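Local coordinates for protein oxidoreductase (Methanosarcina mazei, PDB 3KA7) that binds flavin-adenine dinucleotide and probably acts as a redox enzyme of the flavin-containing amine oxidoreductase family, at residues T85-L90 against F101-F106; K45-S50 against L320-K325; E290-H295 against P358-E363; P302-I307 against L350-E355. All coordinates share one frame; numbering follows the deposited sequence.

In the fold
Interactions 1, 3 and 4 gather round one mixed seven-stranded sheet, their centres 14 to 16 Å apart, each touching the other two. Interaction 1 pairs the two strands at one border; interaction 3 reaches the opposite border strand, 362-370, and interaction 4 fastens the loop between strands 298-300 and 307-311 to helix 342-356. Interaction 2, tying hairpin 41-50 to the loop before strand 326-334, touches none of the others; its centre is about 15 Å from that of interaction 3 but about 27 Å from that of interaction 1, which it spans along the chain, alternating with interactions 3 and 4. A local hairpin and three sequence-distant contacts thus knit this region, distinct from the parallel sheet carrying the probable Rossmann-type FAD-binding motif.

Interaction 1. Residues T85-L90 against F101-F106; sequences TVRVPL and FKDISF
Phe-101 opens the second strand by laying its ring over the aliphatic part of Arg-87: CD stands 3.6 Å from the ring centroid, a CH-pi contact, and the guanidinium plane is only 11° from that of the ring. Next, Lys-102 pairs with Val-88 through two backbone hydrogen bonds, and its CG presses tightly on CG2 of Val-88 at 3.5 Å. Asp-103 OD1 takes Arg-87 NE and Asp-103 OD2 takes Arg-87 NH2, both at 2.8 Å, in a salt bridge on syn lone pairs with the flat groups nearly coplanar. Arg-87 sets CG anti to its N (chi1 -169°), and bends further out turn the guanidinium back to Asp-103. A water joins OD2 to Thr-85 OG1, which also bonds His-295. Ile-104 repeats the two-bond pairing with Val-86, and on this face Trp-150 of helix 149-163 touches both. In this antiparallel beta hairpin, the side-on, two-nitrogen grip fixes the guanidinium's rotation beneath the Phe-101 ring, so the charge pair is probably held rigidly.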
loop_
_atom_site.group_PDB
_atom_site.type_symbol
_atom_site.label_atom_id
_atom_site.label_comp_id
_atom_site.label_asym_id
_atom_site.label_seq_id
_atom_site.Cartn_x
_atom_site.Cartn_y
_atom_site.Cartn_z
ATOM N N THR A 85 3.545 -5.366 -17.421
ATOM C CA THR A 85 3.051 -5.113 -18.758
ATOM C C THR A 85 1.784 -4.274 -18.716
ATOM O O THR A 85 1.212 -4.042 -17.641
ATOM C CB THR A 85 2.803 -6.422 -19.516
ATOM O OG1 THR A 85 1.832 -7.210 -18.809
ATOM C CG2 THR A 85 4.113 -7.217 -19.608
ATOM N N VAL A 86 1.367 -3.808 -19.890
ATOM C CA VAL A 86 0.253 -2.885 -20.003
ATOM C C VAL A 86 -0.611 -3.296 -21.176
ATOM O O VAL A 86 -0.122 -3.431 -22.304
ATOM C CB VAL A 86 0.745 -1.443 -20.246
ATOM C CG1 VAL A 86 -0.420 -0.449 -20.133
ATOM C CG2 VAL A 86 1.857 -1.075 -19.259
ATOM N N ARG A 87 -1.905 -3.446 -20.915
ATOM C CA ARG A 87 -2.857 -3.852 -21.941
ATOM C C ARG A 87 -3.457 -2.636 -22.641
ATOM O O ARG A 87 -4.036 -1.751 -21.998
ATOM C CB ARG A 87 -3.958 -4.710 -21.314
ATOM C CG ARG A 87 -4.849 -5.393 -22.321
ATOM C CD ARG A 87 -5.306 -6.766 -21.818
ATOM N NE ARG A 87 -4.190 -7.699 -21.702
ATOM C CZ ARG A 87 -4.299 -8.947 -21.255
ATOM N NH1 ARG A 87 -5.481 -9.417 -20.876
ATOM N NH2 ARG A 87 -3.226 -9.731 -21.195
ATOM N N VAL A 88 -3.316 -2.591 -23.964
ATOM C CA VAL A 88 -3.768 -1.438 -24.726
ATOM C C VAL A 88 -4.640 -1.889 -25.895
ATOM O O VAL A 88 -4.626 -3.060 -26.270
ATOM C CB VAL A 88 -2.575 -0.598 -25.246
ATOM C CG1 VAL A 88 -1.760 -0.058 -24.080
ATOM C CG2 VAL A 88 -1.694 -1.426 -26.185
ATOM N N PRO A 89 -5.416 -0.967 -26.462
ATOM C CA PRO A 89 -6.228 -1.366 -27.596
ATOM C C PRO A 89 -5.353 -1.720 -28.792
ATOM O O PRO A 89 -4.212 -1.252 -28.903
ATOM C CB PRO A 89 -7.068 -0.120 -27.877
ATOM C CG PRO A 89 -7.110 0.605 -26.568
ATOM C CD PRO A 89 -5.745 0.391 -26.001
ATOM N N LEU A 90 -5.897 -2.554 -29.672
ATOM C CA LEU A 90 -5.177 -3.019 -30.846
ATOM C C LEU A 90 -4.786 -1.846 -31.736
ATOM O O LEU A 90 -3.651 -1.763 -32.197
ATOM C CB LEU A 90 -6.047 -4.007 -31.613
ATOM C CG LEU A 90 -5.392 -5.153 -32.383
ATOM C CD1 LEU A 90 -4.175 -5.717 -31.668
ATOM C CD2 LEU A 90 -6.428 -6.233 -32.620
ATOM N N PHE A 101 -6.906 -6.345 -28.171
ATOM C CA PHE A 101 -5.877 -5.675 -27.405
ATOM C C PHE A 101 -4.508 -6.270 -27.669
ATOM O O PHE A 101 -4.366 -7.346 -28.262
ATOM C CB PHE A 101 -6.185 -5.756 -25.908
ATOM C CG PHE A 101 -6.240 -7.162 -25.370
ATOM C CD1 PHE A 101 -5.073 -7.860 -25.091
ATOM C CD2 PHE A 101 -7.455 -7.781 -25.126
ATOM C CE1 PHE A 101 -5.119 -9.150 -24.591
ATOM C CE2 PHE A 101 -7.503 -9.078 -24.626
ATOM C CZ PHE A 101 -6.337 -9.756 -24.359
ATOM N N LYS A 102 -3.494 -5.547 -27.229
ATOM C CA LYS A 102 -2.140 -6.043 -27.256
ATOM C C LYS A 102 -1.472 -5.606 -25.957
ATOM O O LYS A 102 -1.954 -4.689 -25.282
ATOM C CB LYS A 102 -1.399 -5.490 -28.475
ATOM C CG LYS A 102 -1.274 -3.980 -28.474
ATOM C CD LYS A 102 -0.644 -3.474 -29.777
ATOM C CE LYS A 102 -0.706 -1.952 -29.864
ATOM N NZ LYS A 102 0.127 -1.424 -30.987
ATOM N N ASP A 103 -0.381 -6.271 -25.596
ATOM C CA ASP A 103 0.344 -5.935 -24.368
ATOM C C ASP A 103 1.734 -5.382 -24.681
ATOM O O ASP A 103 2.433 -5.915 -25.553
ATOM C CB ASP A 103 0.482 -7.176 -23.471
ATOM C CG ASP A 103 -0.842 -7.636 -22.874
ATOM O OD1 ASP A 103 -1.832 -6.878 -22.882
ATOM O OD2 ASP A 103 -0.894 -8.781 -22.374
ATOM N N ILE A 104 2.130 -4.319 -23.979
ATOM C CA ILE A 104 3.487 -3.770 -24.060
ATOM C C ILE A 104 4.158 -3.805 -22.685
ATOM O O ILE A 104 3.483 -3.815 -21.664
ATOM C CB ILE A 104 3.476 -2.306 -24.564
ATOM C CG1 ILE A 104 2.793 -1.399 -23.538
ATOM C CG2 ILE A 104 2.757 -2.209 -25.902
ATOM C CD1 ILE A 104 3.173 0.073 -23.639
ATOM N N SER A 105 5.486 -3.823 -22.660
ATOM C CA SER A 105 6.237 -3.720 -21.416
ATOM C C SER A 105 6.070 -2.326 -20.790
ATOM O O SER A 105 5.946 -1.329 -21.501
ATOM C CB SER A 105 7.716 -4.012 -21.693
ATOM O OG SER A 105 8.469 -3.973 -20.495
ATOM N N PHE A 106 6.058 -2.259 -19.463
ATOM C CA PHE A 106 5.889 -0.989 -18.755
ATOM C C PHE A 106 6.904 0.046 -19.225
ATOM O O PHE A 106 6.553 1.187 -19.509
ATOM C CB PHE A 106 6.013 -1.217 -17.245
ATOM C CG PHE A 106 5.856 0.027 -16.408
ATOM C CD1 PHE A 106 4.596 0.468 -16.017
ATOM C CD2 PHE A 106 6.973 0.730 -15.974
ATOM C CE1 PHE A 106 4.446 1.600 -15.228
ATOM C CE2 PHE A 106 6.830 1.869 -15.177
ATOM C CZ PHE A 106 5.568 2.297 -14.801
HETATM O O HOH W 1 1.116 -9.200 -20.594
#

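Interaction 2. Residues K45-S50 against L320-K325; sequences KGFQLS and LAPPGK
This is a mainly apolar clasp between the start of strand 47-50 and the loop that leads into strand 326-334, secured by one backbone hydrogen bond. Phe-47 carries most of it. Pro-322 sets CD over the middle of the Phe-47 ring, 3.5 Å from its centroid and only 6° off the normal, a CH-pi contact with the two side chains crossing at about a right angle. Ala-321 CB lies 3.5 Å from Phe-47 CE1, and Lys-325 CB 4.0 Å from Phe-47 CZ. Phe-47 gets there with CG beside its backbone N (chi1 -73°), and Leu-327 and Leu-365 of the large mixed sheet add further apolar contacts to it. Strand 47-50 is the second arm of a small antiparallel hairpin with strand 41-44, and the contact therefore joins that hairpin to a connection of the large sheet. Pro-322 itself starts a type II beta turn that ends at Lys-325, where the chain heads into strand 326-334. Beside the ring, Gln-48 N gives a nearly straight bond (173°) to Leu-320 O at 2.8 Å, reaching it from above the carbonyl plane. Leu-320 CD2 comes up against Gln-48 CB at 3.5 Å, while Pro-322 CD also lies 3.2 Å from Gly-46 O.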
loop_
_atom_site.group_PDB
_atom_site.type_symbol
_atom_site.label_atom_id
_atom_site.label_comp_id
_atom_site.label_asym_id
_atom_site.label_seq_id
_atom_site.Cartn_x
_atom_site.Cartn_y
_atom_site.Cartn_z
ATOM N N LYS A 45 -11.679 -20.817 0.695
ATOM C CA LYS A 45 -11.948 -21.840 -0.314
ATOM C C LYS A 45 -10.690 -22.450 -0.946
ATOM O O LYS A 45 -10.644 -22.701 -2.149
ATOM C CB LYS A 45 -12.907 -21.292 -1.374
ATOM C CG LYS A 45 -14.272 -20.965 -0.784
ATOM C CD LYS A 45 -15.287 -20.569 -1.830
ATOM C CE LYS A 45 -16.650 -20.354 -1.171
ATOM N NZ LYS A 45 -17.644 -19.794 -2.111
ATOM N N GLY A 46 -9.673 -22.687 -0.125
ATOM C CA GLY A 46 -8.452 -23.323 -0.592
ATOM C C GLY A 46 -7.434 -22.347 -1.158
ATOM O O GLY A 46 -6.359 -22.754 -1.577
ATOM N N PHE A 47 -7.785 -21.061 -1.166
ATOM C CA PHE A 47 -6.893 -20.000 -1.638
ATOM C C PHE A 47 -6.342 -19.208 -0.461
ATOM O O PHE A 47 -7.023 -19.047 0.556
ATOM C CB PHE A 47 -7.654 -19.029 -2.542
ATOM C CG PHE A 47 -7.976 -19.578 -3.900
ATOM C CD1 PHE A 47 -7.165 -19.281 -4.987
ATOM C CD2 PHE A 47 -9.090 -20.380 -4.097
ATOM C CE1 PHE A 47 -7.456 -19.776 -6.254
ATOM C CE2 PHE A 47 -9.388 -20.875 -5.360
ATOM C CZ PHE A 47 -8.570 -20.576 -6.438
ATOM N N GLN A 48 -5.119 -18.704 -0.605
ATOM C CA GLN A 48 -4.579 -17.749 0.352
ATOM C C GLN A 48 -4.833 -16.339 -0.176
ATOM O O GLN A 48 -4.001 -15.779 -0.879
ATOM C CB GLN A 48 -3.077 -17.965 0.558
ATOM C CG GLN A 48 -2.723 -19.223 1.348
ATOM C CD GLN A 48 -3.288 -19.204 2.759
ATOM O OE1 GLN A 48 -4.135 -20.037 3.113
ATOM N NE2 GLN A 48 -2.832 -18.254 3.571
ATOM N N LEU A 49 -6.010 -15.804 0.128
ATOM C CA LEU A 49 -6.317 -14.419 -0.204
ATOM C C LEU A 49 -5.621 -13.551 0.845
ATOM O O LEU A 49 -4.792 -14.038 1.615
ATOM C CB LEU A 49 -7.838 -14.194 -0.207
ATOM C CG LEU A 49 -8.660 -15.116 -1.128
ATOM C CD1 LEU A 49 -10.153 -14.700 -1.185
ATOM C CD2 LEU A 49 -8.039 -15.150 -2.531
ATOM N N SER A 50 -5.941 -12.267 0.882
ATOM C CA SER A 50 -5.295 -11.401 1.856
ATOM C C SER A 50 -6.294 -10.482 2.521
ATOM O O SER A 50 -7.418 -10.303 2.041
ATOM C CB SER A 50 -4.202 -10.553 1.210
ATOM O OG SER A 50 -4.758 -9.423 0.564
ATOM N N LEU A 320 -0.299 -20.697 -2.946
ATOM C CA LEU A 320 -1.353 -19.761 -2.547
ATOM C C LEU A 320 -2.715 -20.089 -3.174
ATOM O O LEU A 320 -3.694 -19.390 -2.943
ATOM C CB LEU A 320 -0.947 -18.322 -2.879
ATOM C CG LEU A 320 0.349 -17.869 -2.200
ATOM C CD1 LEU A 320 0.694 -16.447 -2.617
ATOM C CD2 LEU A 320 0.222 -17.970 -0.693
ATOM N N ALA A 321 -2.768 -21.158 -3.967
ATOM C CA ALA A 321 -4.000 -21.630 -4.570
ATOM C C ALA A 321 -3.986 -23.155 -4.643
ATOM O O ALA A 321 -2.913 -23.767 -4.568
ATOM C CB ALA A 321 -4.170 -21.051 -5.966
ATOM N N PRO A 322 -5.172 -23.765 -4.803
ATOM C CA PRO A 322 -5.249 -25.211 -5.034
ATOM C C PRO A 322 -4.570 -25.600 -6.339
ATOM O O PRO A 322 -4.401 -24.765 -7.228
ATOM C CB PRO A 322 -6.751 -25.472 -5.193
ATOM C CG PRO A 322 -7.438 -24.288 -4.582
ATOM C CD PRO A 322 -6.501 -23.130 -4.751
ATOM N N PRO A 323 -4.228 -26.892 -6.479
ATOM C CA PRO A 323 -3.637 -27.450 -7.692
ATOM C C PRO A 323 -4.444 -27.097 -8.948
ATOM O O PRO A 323 -5.673 -27.199 -8.951
ATOM C CB PRO A 323 -3.690 -28.966 -7.431
ATOM C CG PRO A 323 -3.591 -29.078 -5.944
ATOM C CD PRO A 323 -4.376 -27.901 -5.415
ATOM N N GLY A 324 -3.754 -26.657 -9.994
ATOM C CA GLY A 324 -4.406 -26.349 -11.267
ATOM C C GLY A 324 -5.243 -25.080 -11.242
ATOM O O GLY A 324 -6.140 -24.891 -12.072
ATOM N N LYS A 325 -4.975 -24.214 -10.272
ATOM C CA LYS A 325 -5.683 -22.939 -10.210
ATOM C C LYS A 325 -4.670 -21.814 -10.098
ATOM O O LYS A 325 -3.570 -22.015 -9.582
ATOM C CB LYS A 325 -6.630 -22.889 -9.001
ATOM C CG LYS A 325 -7.805 -23.866 -9.063
ATOM C CD LYS A 325 -8.612 -23.689 -10.333
ATOM C CE LYS A 325 -9.681 -24.771 -10.466
ATOM N NZ LYS A 325 -10.706 -24.686 -9.385
#

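Interaction 3. Residues E290-H295 against P358-E363; sequences EPLVGH and PGKRYE
Glu-290 reaches across to the turn before strand 362-370 and receives the backbone N-H of Arg-361 on OE2, at 2.8 Å and with an N-H...O angle of 158°. The bond uses the anti lone pair of OE2, the one turned away from OE1. With CG set between the backbone N and carbonyl carbon (chi1 63°) and the chain extended beyond it, the carboxylate is carried straight to that amide. Lys-360 crosses it at about a right angle: Lys-360 CD is 3.4 Å from Glu-290 OE2, and NZ 4.0 Å from Glu-290 OE1, a long salt bridge. Pro-291 contributes its carbonyl O to a water that donates to it and to OE1 alike and accepts only a weak bond from NZ. Leu-292 then slides antiparallel past Lys-360, CD2 pressed to CB at 3.5 Å, while CD1 lies 4.2 Å from Tyr-362 CB. Leu-286 and Thr-328 of neighbouring strands also touch Leu-292, placing it against the large mixed sheet. At this surface corner, within this contact, the carboxylate is held mainly by a main-chain amide and a water, and the lysine probably adds only modest electrostatic attraction.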
loop_
_atom_site.group_PDB
_atom_site.type_symbol
_atom_site.label_atom_id
_atom_site.label_comp_id
_atom_site.label_asym_id
_atom_site.label_seq_id
_atom_site.Cartn_x
_atom_site.Cartn_y
_atom_site.Cartn_z
ATOM N N GLU A 290 -6.869 -21.140 -15.591
ATOM C CA GLU A 290 -5.761 -20.975 -16.516
ATOM C C GLU A 290 -5.106 -19.637 -16.186
ATOM O O GLU A 290 -5.735 -18.790 -15.569
ATOM C CB GLU A 290 -6.275 -20.948 -17.952
ATOM C CG GLU A 290 -7.214 -19.776 -18.257
ATOM C CD GLU A 290 -7.712 -19.785 -19.687
ATOM O OE1 GLU A 290 -6.897 -20.056 -20.599
ATOM O OE2 GLU A 290 -8.911 -19.512 -19.905
ATOM N N PRO A 291 -3.838 -19.447 -16.578
ATOM C CA PRO A 291 -3.211 -18.147 -16.341
ATOM C C PRO A 291 -3.969 -17.016 -17.046
ATOM O O PRO A 291 -4.415 -17.176 -18.183
ATOM C CB PRO A 291 -1.809 -18.316 -16.942
ATOM C CG PRO A 291 -1.577 -19.778 -16.979
ATOM C CD PRO A 291 -2.914 -20.413 -17.197
ATOM N N LEU A 292 -4.134 -15.881 -16.363
ATOM C CA LEU A 292 -4.777 -14.729 -16.971
ATOM C C LEU A 292 -3.749 -13.632 -17.227
ATOM O O LEU A 292 -3.818 -12.949 -18.246
ATOM C CB LEU A 292 -5.927 -14.211 -16.089
ATOM C CG LEU A 292 -7.041 -15.216 -15.800
ATOM C CD1 LEU A 292 -8.041 -14.641 -14.785
ATOM C CD2 LEU A 292 -7.755 -15.649 -17.079
ATOM N N VAL A 293 -2.790 -13.487 -16.309
ATOM C CA VAL A 293 -1.685 -12.522 -16.459
ATOM C C VAL A 293 -0.459 -13.183 -17.072
ATOM O O VAL A 293 0.186 -12.626 -17.964
ATOM C CB VAL A 293 -1.285 -11.916 -15.106
ATOM C CG1 VAL A 293 -0.071 -10.982 -15.247
ATOM C CG2 VAL A 293 -2.462 -11.185 -14.511
ATOM N N GLY A 294 -0.130 -14.365 -16.567
ATOM C CA GLY A 294 0.924 -15.191 -17.162
ATOM C C GLY A 294 2.339 -14.843 -16.741
ATOM O O GLY A 294 3.300 -15.375 -17.293
ATOM N N HIS A 295 2.484 -13.942 -15.772
ATOM C CA HIS A 295 3.806 -13.602 -15.258
ATOM C C HIS A 295 3.707 -13.091 -13.827
ATOM O O HIS A 295 2.603 -12.928 -13.292
ATOM C CB HIS A 295 4.538 -12.588 -16.163
ATOM C CG HIS A 295 3.881 -11.238 -16.240
ATOM N ND1 HIS A 295 3.905 -10.335 -15.195
ATOM C CD2 HIS A 295 3.217 -10.627 -17.248
ATOM C CE1 HIS A 295 3.261 -9.235 -15.551
ATOM N NE2 HIS A 295 2.830 -9.388 -16.790
ATOM N N PRO A 358 -11.466 -11.702 -22.132
ATOM C CA PRO A 358 -12.544 -12.312 -22.897
ATOM C C PRO A 358 -12.338 -13.812 -23.149
ATOM O O PRO A 358 -11.252 -14.247 -23.537
ATOM C CB PRO A 358 -12.537 -11.519 -24.215
ATOM C CG PRO A 358 -11.143 -11.033 -24.357
ATOM C CD PRO A 358 -10.731 -10.696 -22.920
ATOM N N GLY A 359 -13.383 -14.593 -22.906
ATOM C CA GLY A 359 -13.355 -16.019 -23.224
ATOM C C GLY A 359 -12.509 -16.859 -22.290
ATOM O O GLY A 359 -12.394 -18.075 -22.473
ATOM N N LYS A 360 -11.933 -16.239 -21.266
ATOM C CA LYS A 360 -11.089 -16.977 -20.334
ATOM C C LYS A 360 -11.921 -17.707 -19.285
ATOM O O LYS A 360 -13.071 -17.342 -19.006
ATOM C CB LYS A 360 -10.061 -16.057 -19.661
ATOM C CG LYS A 360 -9.084 -15.434 -20.630
ATOM C CD LYS A 360 -8.099 -16.460 -21.174
ATOM C CE LYS A 360 -6.921 -15.774 -21.850
ATOM N NZ LYS A 360 -6.105 -16.757 -22.634
ATOM N N ARG A 361 -11.325 -18.738 -18.707
ATOM C CA ARG A 361 -12.012 -19.606 -17.770
ATOM C C ARG A 361 -11.649 -19.235 -16.334
ATOM O O ARG A 361 -10.558 -19.531 -15.862
ATOM C CB ARG A 361 -11.630 -21.063 -18.067
ATOM C CG ARG A 361 -12.242 -22.099 -17.156
ATOM C CD ARG A 361 -13.707 -21.841 -16.944
ATOM N NE ARG A 361 -14.530 -22.347 -18.031
ATOM C CZ ARG A 361 -15.162 -23.521 -18.014
ATOM N NH1 ARG A 361 -15.054 -24.329 -16.969
ATOM N NH2 ARG A 361 -15.896 -23.888 -19.050
ATOM N N TYR A 362 -12.571 -18.571 -15.644
ATOM C CA TYR A 362 -12.356 -18.213 -14.238
ATOM C C TYR A 362 -13.703 -17.993 -13.563
ATOM O O TYR A 362 -14.728 -17.892 -14.232
ATOM C CB TYR A 362 -11.518 -16.924 -14.126
ATOM C CG TYR A 362 -12.200 -15.738 -14.768
ATOM C CD1 TYR A 362 -13.071 -14.934 -14.039
ATOM C CD2 TYR A 362 -11.993 -15.434 -16.105
ATOM C CE1 TYR A 362 -13.721 -13.874 -14.630
ATOM C CE2 TYR A 362 -12.636 -14.372 -16.704
ATOM C CZ TYR A 362 -13.496 -13.592 -15.953
ATOM O OH TYR A 362 -14.145 -12.540 -16.538
ATOM N N GLU A 363 -13.685 -17.917 -12.238
ATOM C CA GLU A 363 -14.859 -17.532 -11.475
ATOM C C GLU A 363 -14.460 -16.434 -10.502
ATOM O O GLU A 363 -13.334 -16.401 -10.000
ATOM C CB GLU A 363 -15.416 -18.724 -10.697
ATOM C CG GLU A 363 -15.777 -19.927 -11.567
ATOM C CD GLU A 363 -15.933 -21.209 -10.764
ATOM O OE1 GLU A 363 -15.000 -21.563 -10.002
ATOM O OE2 GLU A 363 -16.985 -21.876 -10.906
HETATM O O HOH W 2 -4.542 -18.709 -20.386
#

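Interaction 4. Residues P302-I307 against L350-E355; sequences PYTRRI and LEDLKE
The loop 302-307 runs past the flank of helix 342-356, coming closest where the CA atoms of Thr-304 and Asp-352 stand 5.9 Å apart, and three successive amides of the connection point at one carboxylate. Asp-352 OD1 accepts Arg-305 N at 2.8 Å; OD2 accepts Arg-306 N on its syn lone pair and Ile-307 N, at 2.9 Å, on the anti side but well out of the carboxylate plane. Arg-305 NH1 also binds Asp-352 OD1, at 3.0 Å, from the face opposite to Arg-305 N, so each oxygen of Asp-352 accepts two protein N-H donors. This loop links the antiparallel strands 298-300 and 307-311 of the large mixed sheet, and Asp-352 thereby pins the link to the helix. Arg-305 NH2 makes a salt bridge to Glu-355 OE2 at 3.0 Å, meeting it from above the carboxylate plane, while NH1 gives OE1 a weak bond; Arg-305, Asp-352 and Glu-355 thus form a salt-bridge network. CB of Glu-351 sits over the centre of one guanidinium face. Next to this polar cluster, Ile-307 CD1 packs on Leu-353 CD2 at 3.5 Å. Thr-304 OG1 bonds Ile-307 O at 2.6 Å, and a water bridges Tyr-303 O to Glu-355 OE1.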
loop_
_atom_site.group_PDB
_atom_site.type_symbol
_atom_site.label_atom_id
_atom_site.label_comp_id
_atom_site.label_asym_id
_atom_site.label_seq_id
_atom_site.Cartn_x
_atom_site.Cartn_y
_atom_site.Cartn_z
ATOM N N PRO A 302 -5.222 0.271 -18.683
ATOM C CA PRO A 302 -5.639 1.673 -18.701
ATOM C C PRO A 302 -6.956 1.969 -19.413
ATOM O O PRO A 302 -7.520 3.049 -19.207
ATOM C CB PRO A 302 -4.471 2.412 -19.388
ATOM C CG PRO A 302 -3.526 1.394 -19.861
ATOM C CD PRO A 302 -3.934 0.027 -19.347
ATOM N N TYR A 303 -7.455 1.036 -20.226
ATOM C CA TYR A 303 -8.648 1.317 -21.037
ATOM C C TYR A 303 -9.890 0.567 -20.559
ATOM O O TYR A 303 -10.474 -0.235 -21.297
ATOM C CB TYR A 303 -8.359 1.060 -22.529
ATOM C CG TYR A 303 -7.396 2.092 -23.064
ATOM C CD1 TYR A 303 -7.861 3.225 -23.710
ATOM C CD2 TYR A 303 -6.021 1.956 -22.865
ATOM C CE1 TYR A 303 -6.984 4.205 -24.175
ATOM C CE2 TYR A 303 -5.123 2.931 -23.329
ATOM C CZ TYR A 303 -5.619 4.053 -23.973
ATOM O OH TYR A 303 -4.751 5.021 -24.431
ATOM N N THR A 304 -10.277 0.842 -19.317
ATOM C CA THR A 304 -11.396 0.191 -18.659
ATOM C C THR A 304 -12.301 1.255 -18.055
ATOM O O THR A 304 -11.965 2.450 -18.053
ATOM C CB THR A 304 -10.896 -0.624 -17.484
ATOM O OG1 THR A 304 -10.197 0.257 -16.594
ATOM C CG2 THR A 304 -9.934 -1.733 -17.962
ATOM N N ARG A 305 -13.430 0.814 -17.504
ATOM C CA ARG A 305 -14.306 1.694 -16.722
ATOM C C ARG A 305 -13.691 2.012 -15.362
ATOM O O ARG A 305 -13.717 3.161 -14.921
ATOM C CB ARG A 305 -15.657 1.022 -16.470
ATOM C CG ARG A 305 -16.436 0.648 -17.724
ATOM C CD ARG A 305 -17.415 -0.478 -17.420
ATOM N NE ARG A 305 -18.097 -0.923 -18.630
ATOM C CZ ARG A 305 -17.558 -1.739 -19.529
ATOM N NH1 ARG A 305 -16.331 -2.217 -19.355
ATOM N NH2 ARG A 305 -18.247 -2.081 -20.606
ATOM N N ARG A 306 -13.140 0.990 -14.706
ATOM C CA ARG A 306 -12.676 1.120 -13.317
ATOM C C ARG A 306 -11.389 0.351 -12.988
ATOM O O ARG A 306 -10.539 0.860 -12.259
ATOM C CB ARG A 306 -13.772 0.687 -12.343
ATOM C CG ARG A 306 -14.922 1.662 -12.249
ATOM C CD ARG A 306 -14.435 2.923 -11.579
ATOM N NE ARG A 306 -15.313 4.072 -11.748
ATOM C CZ ARG A 306 -16.602 4.076 -11.470
ATOM N NH1 ARG A 306 -17.161 2.970 -10.998
ATOM N NH2 ARG A 306 -17.330 5.181 -11.640
ATOM N N ILE A 307 -11.257 -0.880 -13.473
ATOM C CA ILE A 307 -10.090 -1.707 -13.094
ATOM C C ILE A 307 -8.780 -1.072 -13.568
ATOM O O ILE A 307 -8.647 -0.703 -14.736
ATOM C CB ILE A 307 -10.222 -3.156 -13.606
ATOM C CG1 ILE A 307 -11.349 -3.864 -12.835
ATOM C CG2 ILE A 307 -8.925 -3.921 -13.386
ATOM C CD1 ILE A 307 -11.641 -5.297 -13.294
ATOM N N LEU A 350 -16.861 -5.648 -12.794
ATOM C CA LEU A 350 -17.262 -6.949 -13.333
ATOM C C LEU A 350 -17.415 -6.920 -14.849
ATOM O O LEU A 350 -17.063 -7.896 -15.541
ATOM C CB LEU A 350 -18.546 -7.419 -12.659
ATOM C CG LEU A 350 -18.369 -7.809 -11.194
ATOM C CD1 LEU A 350 -19.693 -8.259 -10.606
ATOM C CD2 LEU A 350 -17.342 -8.912 -11.063
ATOM N N GLU A 351 -17.920 -5.802 -15.369
ATOM C CA GLU A 351 -18.020 -5.593 -16.811
ATOM C C GLU A 351 -16.630 -5.516 -17.426
ATOM O O GLU A 351 -16.391 -6.061 -18.512
ATOM C CB GLU A 351 -18.764 -4.293 -17.127
ATOM C CG GLU A 351 -20.190 -4.274 -16.620
ATOM C CD GLU A 351 -20.909 -5.558 -16.934
ATOM O OE1 GLU A 351 -21.086 -5.861 -18.134
ATOM O OE2 GLU A 351 -21.285 -6.278 -15.980
ATOM N N ASP A 352 -15.712 -4.833 -16.731
ATOM C CA ASP A 352 -14.332 -4.702 -17.217
ATOM C C ASP A 352 -13.665 -6.055 -17.428
ATOM O O ASP A 352 -12.886 -6.211 -18.367
ATOM C CB ASP A 352 -13.446 -3.902 -16.243
ATOM C CG ASP A 352 -13.701 -2.404 -16.294
ATOM O OD1 ASP A 352 -14.218 -1.902 -17.318
ATOM O OD2 ASP A 352 -13.361 -1.732 -15.293
ATOM N N LEU A 353 -13.925 -6.994 -16.515
ATOM C CA LEU A 353 -13.334 -8.341 -16.549
ATOM C C LEU A 353 -13.603 -9.042 -17.881
ATOM O O LEU A 353 -12.741 -9.727 -18.426
ATOM C CB LEU A 353 -13.895 -9.196 -15.409
ATOM C CG LEU A 353 -13.503 -8.813 -13.983
ATOM C CD1 LEU A 353 -14.104 -9.806 -12.982
ATOM C CD2 LEU A 353 -11.987 -8.776 -13.868
ATOM N N LYS A 354 -14.804 -8.849 -18.404
ATOM C CA LYS A 354 -15.200 -9.496 -19.650
ATOM C C LYS A 354 -14.396 -8.965 -20.833
ATOM O O LYS A 354 -14.191 -9.673 -21.820
ATOM C CB LYS A 354 -16.689 -9.268 -19.897
ATOM C CG LYS A 354 -17.589 -9.769 -18.775
ATOM C CD LYS A 354 -19.042 -9.370 -19.058
ATOM C CE LYS A 354 -19.953 -9.640 -17.866
ATOM N NZ LYS A 354 -21.377 -9.425 -18.253
ATOM N N GLU A 355 -13.947 -7.719 -20.720
ATOM C CA GLU A 355 -13.203 -7.054 -21.792
ATOM C C GLU A 355 -11.699 -7.252 -21.640
ATOM O O GLU A 355 -10.965 -7.306 -22.626
ATOM C CB GLU A 355 -13.565 -5.565 -21.849
ATOM C CG GLU A 355 -15.041 -5.327 -22.210
ATOM C CD GLU A 355 -15.479 -3.869 -22.175
ATOM O OE1 GLU A 355 -14.705 -2.984 -21.757
ATOM O OE2 GLU A 355 -16.632 -3.608 -22.568
HETATM O O HOH W 3 -12.062 -2.242 -22.346
#